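Long-range contact in centromeric protein-C, isoform A (Drosophila melanogaster, PDB 6O2K), which probably acts as an adaptor between centromeric chromatin and other kinetochore proteins, this chain being its dimer-forming cupin domain: residues 43-54 with 66-75. Sequence-based numbering, arbitrary orientation.
Sequences LIFCQVDGIDYA and YMRFKPYQKR
Asp52 and Arg68 pair across an antiparallel beta hairpin of the cupin domain, strands 51-55 and 64-69. Their backbones bond in both directions; the Arg68 N to Asp52 O bond is 2.8 Å long and nearly straight, at 177°. Two residues along, past the non-hydrogen-bonded pair Tyr53-Met67, Ala54 and Tyr66 do the same. Both faces of the hairpin are packed. On one, Met67 CG lies 3.6 Å from Tyr53 CE2, and its sulfur makes an oblique Met-aromatic contact with that ring. Ile51 CG2 sits over a face of the Phe69 ring, while Ile51 CD1 reaches Arg75 CB at 3.4 Å.

The other face carries Phe45, Asp52 and Arg68, and helix 6-19 packs against Phe45. The Arg68 chain bends at its third torsion (chi3 -81°), which lays the guanidinium over one face of the Phe45 ring, planes 29° apart. The opposite face of that ring rests on Ala54 CB. Arg68 NH2 also forms a salt bridge with Asp52 OD1 at 3.1 Å, meeting the oxygen from above the carboxylate plane. Arg68 NE and NH1 bond to the carbonyls of Leu18 and Trp17, tying the helix end to the sheet. A methionine in place of Arg68 would probably leave the Asp52 carboxylate without its charged mate and those two carbonyls without their donors.

The loose, solvent side is at the turns 48-51 and 70-73, with Asp49 and Lys70 exposed. Lys70 N bonds Gln73 OE1 within the second turn, which leads into the other sheet of the cupin fold. There Arg75 NE donates to Tyr53 OH at 2.9 Å, with the hydroxyl oxygen in the guanidinium plane.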
ATOM      1  N   LEU B  43      -0.370 -10.853  -9.509  1.00 27.04           N
ATOM      2  CA  LEU B  43      -0.654  -9.616 -10.228  1.00 27.51           C
ATOM      3  C   LEU B  43      -0.236  -9.737 -11.684  1.00 32.08           C
ATOM      4  O   LEU B  43       0.797 -10.331 -11.994  1.00 37.52           O
ATOM      5  CB  LEU B  43       0.098  -8.449  -9.594  1.00 23.91           C
ATOM      6  CG  LEU B  43      -0.280  -8.044  -8.172  1.00 21.27           C
ATOM      7  CD1 LEU B  43       0.752  -7.081  -7.638  1.00 18.73           C
ATOM      8  CD2 LEU B  43      -1.662  -7.414  -8.178  1.00 24.76           C
ATOM      9  N   ILE B  44      -1.031  -9.151 -12.577  1.00 26.83           N
ATOM     10  CA  ILE B  44      -0.672  -9.047 -13.991  1.00 32.77           C
ATOM     11  C   ILE B  44      -1.163  -7.697 -14.496  1.00 25.77           C
ATOM     12  O   ILE B  44      -2.311  -7.316 -14.251  1.00 29.06           O
ATOM     13  CB  ILE B  44      -1.243 -10.201 -14.844  1.00 39.62           C
ATOM     14  CG1 ILE B  44      -0.573 -11.537 -14.484  1.00 46.95           C
ATOM     15  CG2 ILE B  44      -1.048  -9.914 -16.331  1.00 41.38           C
ATOM     16  CD1 ILE B  44       0.923 -11.593 -14.799  1.00 49.33           C
ATOM     17  N   PHE B  45      -0.273  -6.966 -15.165  1.00 28.81           N
ATOM     18  CA  PHE B  45      -0.590  -5.635 -15.667  1.00 27.54           C
ATOM     19  C   PHE B  45      -1.302  -5.723 -17.017  1.00 29.39           C
ATOM     20  O   PHE B  45      -0.900  -6.495 -17.892  1.00 33.67           O
ATOM     21  CB  PHE B  45       0.694  -4.816 -15.801  1.00 32.85           C
ATOM     22  CG  PHE B  45       1.186  -4.230 -14.503  1.00 31.33           C
ATOM     23  CD1 PHE B  45       0.679  -3.028 -14.028  1.00 29.99           C
ATOM     24  CD2 PHE B  45       2.144  -4.892 -13.749  1.00 27.45           C
ATOM     25  CE1 PHE B  45       1.130  -2.489 -12.839  1.00 33.52           C
ATOM     26  CE2 PHE B  45       2.595  -4.352 -12.551  1.00 28.59           C
ATOM     27  CZ  PHE B  45       2.088  -3.153 -12.097  1.00 29.78           C
ATOM     28  N   CYS B  46      -2.360  -4.930 -17.175  1.00 31.85           N
ATOM     29  CA  CYS B  46      -3.089  -4.755 -18.426  1.00 39.82           C
ATOM     30  C   CYS B  46      -3.077  -3.274 -18.788  1.00 37.87           C
ATOM     31  O   CYS B  46      -3.202  -2.416 -17.913  1.00 33.13           O
ATOM     32  CB  CYS B  46      -4.536  -5.260 -18.303  1.00 51.34           C
ATOM     33  SG  CYS B  46      -5.609  -4.250 -17.218  1.00 63.23           S
ATOM     34  N   GLN B  47      -2.919  -2.961 -20.070  1.00 37.05           N
ATOM     35  CA  GLN B  47      -2.792  -1.574 -20.494  1.00 34.87           C
ATOM     36  C   GLN B  47      -4.143  -1.045 -20.954  1.00 34.90           C
ATOM     37  O   GLN B  47      -4.795  -1.653 -21.808  1.00 37.16           O
ATOM     38  CB  GLN B  47      -1.753  -1.426 -21.607  1.00 45.28           C
ATOM     39  CG  GLN B  47      -1.085  -0.055 -21.629  1.00 49.24           C
ATOM     40  CD  GLN B  47      -0.136   0.128 -22.797  1.00 53.35           C
ATOM     41  OE1 GLN B  47       1.024   0.502 -22.615  1.00 62.98           O
ATOM     42  NE2 GLN B  47      -0.622  -0.128 -24.003  1.00 44.44           N
ATOM     43  N   VAL B  48      -4.555   0.083 -20.386  1.00 33.65           N
ATOM     44  CA  VAL B  48      -5.764   0.795 -20.789  1.00 34.30           C
ATOM     45  C   VAL B  48      -5.379   2.240 -21.067  1.00 35.34           C
ATOM     46  O   VAL B  48      -4.852   2.928 -20.178  1.00 30.78           O
ATOM     47  CB  VAL B  48      -6.867   0.734 -19.718  1.00 39.20           C
ATOM     48  CG1 VAL B  48      -8.063   1.608 -20.127  1.00 40.86           C
ATOM     49  CG2 VAL B  48      -7.298  -0.698 -19.466  1.00 40.19           C
ATOM     50  N   ASP B  49      -5.647   2.704 -22.291  1.00 30.31           N
ATOM     51  CA  ASP B  49      -5.327   4.068 -22.699  1.00 30.39           C
ATOM     52  C   ASP B  49      -3.861   4.384 -22.424  1.00 36.63           C
ATOM     53  O   ASP B  49      -3.500   5.490 -22.014  1.00 38.43           O
ATOM     54  CB  ASP B  49      -6.249   5.075 -22.014  1.00 37.74           C
ATOM     55  CG  ASP B  49      -7.570   5.213 -22.724  1.00 35.14           C
ATOM     56  OD1 ASP B  49      -7.600   4.904 -23.927  1.00 37.56           O
ATOM     57  OD2 ASP B  49      -8.563   5.632 -22.090  1.00 37.60           O
ATOM     58  N   GLY B  50      -3.013   3.384 -22.628  1.00 28.43           N
ATOM     59  CA  GLY B  50      -1.583   3.542 -22.482  1.00 36.72           C
ATOM     60  C   GLY B  50      -1.053   3.484 -21.067  1.00 37.51           C
ATOM     61  O   GLY B  50       0.165   3.619 -20.880  1.00 37.77           O
ATOM     62  N   ILE B  51      -1.908   3.299 -20.061  1.00 37.99           N
ATOM     63  CA  ILE B  51      -1.469   3.201 -18.672  1.00 32.66           C
ATOM     64  C   ILE B  51      -1.582   1.754 -18.230  1.00 32.80           C
ATOM     65  O   ILE B  51      -2.590   1.095 -18.524  1.00 24.20           O
ATOM     66  CB  ILE B  51      -2.300   4.111 -17.753  1.00 35.22           C
ATOM     67  CG1 ILE B  51      -2.071   5.570 -18.121  1.00 39.93           C
ATOM     68  CG2 ILE B  51      -1.940   3.869 -16.296  1.00 33.56           C
ATOM     69  CD1 ILE B  51      -3.273   6.394 -17.948  1.00 42.39           C
ATOM     70  N   ASP B  52      -0.563   1.251 -17.517  1.00 28.41           N
ATOM     71  CA  ASP B  52      -0.590  -0.139 -17.073  1.00 28.84           C
ATOM     72  C   ASP B  52      -1.278  -0.215 -15.709  1.00 27.56           C
ATOM     73  O   ASP B  52      -0.934   0.543 -14.803  1.00 31.68           O
ATOM     74  CB  ASP B  52       0.833  -0.714 -17.002  1.00 26.61           C
ATOM     75  CG  ASP B  52       1.404  -1.079 -18.382  1.00 37.18           C
ATOM     76  OD1 ASP B  52       2.651  -1.115 -18.539  1.00 35.60           O
ATOM     77  OD2 ASP B  52       0.608  -1.332 -19.311  1.00 34.11           O
ATOM     78  N   TYR B  53      -2.262  -1.107 -15.568  1.00 23.57           N
ATOM     79  CA  TYR B  53      -2.983  -1.304 -14.313  1.00 23.26           C
ATOM     80  C   TYR B  53      -2.855  -2.753 -13.859  1.00 27.15           C
ATOM     81  O   TYR B  53      -2.934  -3.673 -14.676  1.00 24.58           O
ATOM     82  CB  TYR B  53      -4.476  -0.977 -14.452  1.00 26.00           C
ATOM     83  CG  TYR B  53      -4.781   0.440 -14.841  1.00 20.92           C
ATOM     84  CD1 TYR B  53      -4.886   0.800 -16.178  1.00 24.65           C
ATOM     85  CD2 TYR B  53      -4.980   1.419 -13.870  1.00 22.14           C
ATOM     86  CE1 TYR B  53      -5.178   2.105 -16.544  1.00 28.11           C
ATOM     87  CE2 TYR B  53      -5.271   2.730 -14.221  1.00 25.10           C
ATOM     88  CZ  TYR B  53      -5.366   3.065 -15.564  1.00 23.34           C
ATOM     89  OH  TYR B  53      -5.654   4.356 -15.937  1.00 28.65           O
ATOM     90  N   ALA B  54      -2.709  -2.967 -12.552  1.00 24.71           N
ATOM     91  CA  ALA B  54      -2.779  -4.325 -12.022  1.00 20.57           C
ATOM     92  C   ALA B  54      -3.480  -4.301 -10.675  1.00 25.58           C
ATOM     93  O   ALA B  54      -3.017  -3.627  -9.753  1.00 26.84           O
ATOM     94  CB  ALA B  54      -1.378  -4.946 -11.903  1.00 24.54           C
ATOM     95  N   TYR B  66      -2.396  -1.172  -8.563  1.00 17.77           N
ATOM     96  CA  TYR B  66      -1.279  -0.315  -8.936  1.00 19.83           C
ATOM     97  C   TYR B  66      -1.511   0.270 -10.316  1.00 20.85           C
ATOM     98  O   TYR B  66      -2.031  -0.409 -11.214  1.00 21.95           O
ATOM     99  CB  TYR B  66       0.062  -1.083  -8.941  1.00 21.38           C
ATOM    100  CG  TYR B  66       0.403  -1.679  -7.595  1.00 19.94           C
ATOM    101  CD1 TYR B  66       1.001  -0.915  -6.609  1.00 19.64           C
ATOM    102  CD2 TYR B  66       0.109  -3.014  -7.316  1.00 18.80           C
ATOM    103  CE1 TYR B  66       1.298  -1.467  -5.352  1.00 20.69           C
ATOM    104  CE2 TYR B  66       0.407  -3.572  -6.091  1.00 19.12           C
ATOM    105  CZ  TYR B  66       0.995  -2.794  -5.109  1.00 19.82           C
ATOM    106  OH  TYR B  66       1.269  -3.371  -3.887  1.00 17.30           O
ATOM    107  N   MET B  67      -1.104   1.528 -10.475  1.00 19.80           N
ATOM    108  CA  MET B  67      -0.980   2.187 -11.767  1.00 24.19           C
ATOM    109  C   MET B  67       0.495   2.413 -12.057  1.00 22.92           C
ATOM    110  O   MET B  67       1.206   3.001 -11.233  1.00 20.23           O
ATOM    111  CB  MET B  67      -1.715   3.526 -11.774  1.00 18.39           C
ATOM    112  CG  MET B  67      -3.165   3.455 -11.395  1.00 18.87           C
ATOM    113  SD  MET B  67      -3.897   5.094 -11.631  1.00 24.27           S
ATOM    114  CE  MET B  67      -5.395   4.963 -10.645  1.00 23.00           C
ATOM    115  N   ARG B  68       0.939   1.951 -13.226  1.00 18.89           N
ATOM    116  CA  ARG B  68       2.304   2.090 -13.713  1.00 23.34           C
ATOM    117  C   ARG B  68       2.286   3.101 -14.852  1.00 24.00           C
ATOM    118  O   ARG B  68       1.574   2.905 -15.859  1.00 25.80           O
ATOM    119  CB  ARG B  68       2.862   0.744 -14.195  1.00 22.74           C
ATOM    120  CG  ARG B  68       4.268   0.823 -14.765  1.00 26.76           C
ATOM    121  CD  ARG B  68       4.551  -0.347 -15.706  1.00 32.84           C
ATOM    122  NE  ARG B  68       4.916  -1.556 -14.977  1.00 36.79           N
ATOM    123  CZ  ARG B  68       4.721  -2.790 -15.426  1.00 37.57           C
ATOM    124  NH1 ARG B  68       5.099  -3.822 -14.693  1.00 32.23           N
ATOM    125  NH2 ARG B  68       4.146  -2.997 -16.605  1.00 33.92           N
ATOM    126  N   PHE B  69       3.054   4.177 -14.676  1.00 21.71           N
ATOM    127  CA  PHE B  69       3.113   5.294 -15.605  1.00 23.00           C
ATOM    128  C   PHE B  69       4.463   5.308 -16.298  1.00 25.61           C
ATOM    129  O   PHE B  69       5.513   5.261 -15.642  1.00 24.49           O
ATOM    130  CB  PHE B  69       2.934   6.644 -14.905  1.00 23.55           C
ATOM    131  CG  PHE B  69       1.519   6.973 -14.524  1.00 23.83           C
ATOM    132  CD1 PHE B  69       0.875   6.257 -13.530  1.00 24.74           C
ATOM    133  CD2 PHE B  69       0.851   8.032 -15.132  1.00 25.26           C
ATOM    134  CE1 PHE B  69      -0.421   6.585 -13.141  1.00 21.26           C
ATOM    135  CE2 PHE B  69      -0.451   8.369 -14.757  1.00 22.67           C
ATOM    136  CZ  PHE B  69      -1.089   7.629 -13.766  1.00 23.29           C
ATOM    137  N   LYS B  70       4.420   5.436 -17.613  1.00 27.30           N
ATOM    138  CA  LYS B  70       5.596   5.642 -18.406  1.00 30.14           C
ATOM    139  C   LYS B  70       6.170   7.028 -18.117  1.00 25.27           C
ATOM    140  O   LYS B  70       5.492   7.869 -17.528  1.00 24.33           O
ATOM    141  CB  LYS B  70       5.235   5.501 -19.874  1.00 34.33           C
ATOM    142  CG  LYS B  70       4.717   4.161 -20.182  1.00 40.16           C
ATOM    143  CD  LYS B  70       5.864   3.262 -19.909  1.00 54.01           C
ATOM    144  CE  LYS B  70       5.461   1.864 -20.263  1.00 62.35           C
ATOM    145  NZ  LYS B  70       6.615   1.014 -19.954  1.00 64.87           N
ATOM    146  N   PRO B  71       7.409   7.305 -18.523  1.00 27.85           N
ATOM    147  CA  PRO B  71       7.982   8.632 -18.256  1.00 31.71           C
ATOM    148  C   PRO B  71       7.088   9.753 -18.761  1.00 32.94           C
ATOM    149  O   PRO B  71       6.672   9.764 -19.919  1.00 32.61           O
ATOM    150  CB  PRO B  71       9.315   8.601 -19.011  1.00 33.91           C
ATOM    151  CG  PRO B  71       9.696   7.185 -19.035  1.00 37.03           C
ATOM    152  CD  PRO B  71       8.411   6.393 -19.111  1.00 30.79           C
ATOM    153  N   TYR B  72       6.763  10.685 -17.862  1.00 29.17           N
ATOM    154  CA  TYR B  72       5.961  11.874 -18.139  1.00 33.92           C
ATOM    155  C   TYR B  72       4.557  11.552 -18.641  1.00 31.31           C
ATOM    156  O   TYR B  72       3.868  12.449 -19.143  1.00 32.34           O
ATOM    157  CB  TYR B  72       6.650  12.801 -19.149  1.00 31.47           C
ATOM    158  CG  TYR B  72       7.953  13.397 -18.675  1.00 36.59           C
ATOM    159  CD1 TYR B  72       8.030  14.094 -17.478  1.00 30.92           C
ATOM    160  CD2 TYR B  72       9.108  13.276 -19.440  1.00 40.55           C
ATOM    161  CE1 TYR B  72       9.218  14.650 -17.051  1.00 35.18           C
ATOM    162  CE2 TYR B  72      10.302  13.825 -19.020  1.00 42.77           C
ATOM    163  CZ  TYR B  72      10.350  14.514 -17.825  1.00 40.73           C
ATOM    164  OH  TYR B  72      11.539  15.064 -17.402  1.00 44.93           O
ATOM    165  N   GLN B  73       4.116  10.306 -18.530  1.00 29.06           N
ATOM    166  CA  GLN B  73       2.806   9.934 -19.037  1.00 30.38           C
ATOM    167  C   GLN B  73       1.697  10.580 -18.212  1.00 29.05           C
ATOM    168  O   GLN B  73       1.818  10.740 -16.990  1.00 25.83           O
ATOM    169  CB  GLN B  73       2.652   8.417 -19.036  1.00 29.80           C
ATOM    170  CG  GLN B  73       1.397   7.950 -19.740  1.00 35.37           C
ATOM    171  CD  GLN B  73       1.350   6.450 -19.892  1.00 37.89           C
ATOM    172  OE1 GLN B  73       1.939   5.717 -19.100  1.00 34.02           O
ATOM    173  NE2 GLN B  73       0.647   5.982 -20.918  1.00 39.88           N
ATOM    174  N   LYS B  74       0.610  10.947 -18.893  1.00 23.91           N
ATOM    175  CA  LYS B  74      -0.578  11.515 -18.270  1.00 27.44           C
ATOM    176  C   LYS B  74      -1.710  10.498 -18.268  1.00 26.31           C
ATOM    177  O   LYS B  74      -1.922   9.789 -19.261  1.00 29.59           O
ATOM    178  CB  LYS B  74      -1.064  12.759 -19.015  1.00 29.84           C
ATOM    179  CG  LYS B  74      -0.056  13.869 -19.210  1.00 34.85           C
ATOM    180  CD  LYS B  74      -0.688  14.984 -20.056  1.00 39.20           C
ATOM    181  CE  LYS B  74       0.148  16.256 -20.063  1.00 43.80           C
ATOM    182  NZ  LYS B  74      -0.433  17.294 -20.953  1.00 49.77           N
ATOM    183  N   ARG B  75      -2.439  10.440 -17.157  1.00 24.78           N
ATOM    184  CA  ARG B  75      -3.754   9.816 -17.102  1.00 22.44           C
ATOM    185  C   ARG B  75      -4.793  10.920 -17.185  1.00 24.28           C
ATOM    186  O   ARG B  75      -4.792  11.832 -16.353  1.00 26.19           O
ATOM    187  CB  ARG B  75      -3.946   9.010 -15.816  1.00 23.70           C
ATOM    188  CG  ARG B  75      -5.280   8.247 -15.748  1.00 21.74           C
ATOM    189  CD  ARG B  75      -5.345   7.455 -14.450  1.00 19.93           C
ATOM    190  NE  ARG B  75      -6.504   6.559 -14.334  1.00 23.74           N
ATOM    191  CZ  ARG B  75      -7.533   6.764 -13.512  1.00 22.51           C
ATOM    192  NH1 ARG B  75      -7.577   7.849 -12.761  1.00 19.43           N
ATOM    193  NH2 ARG B  75      -8.519   5.884 -13.438  1.00 21.20           N
TER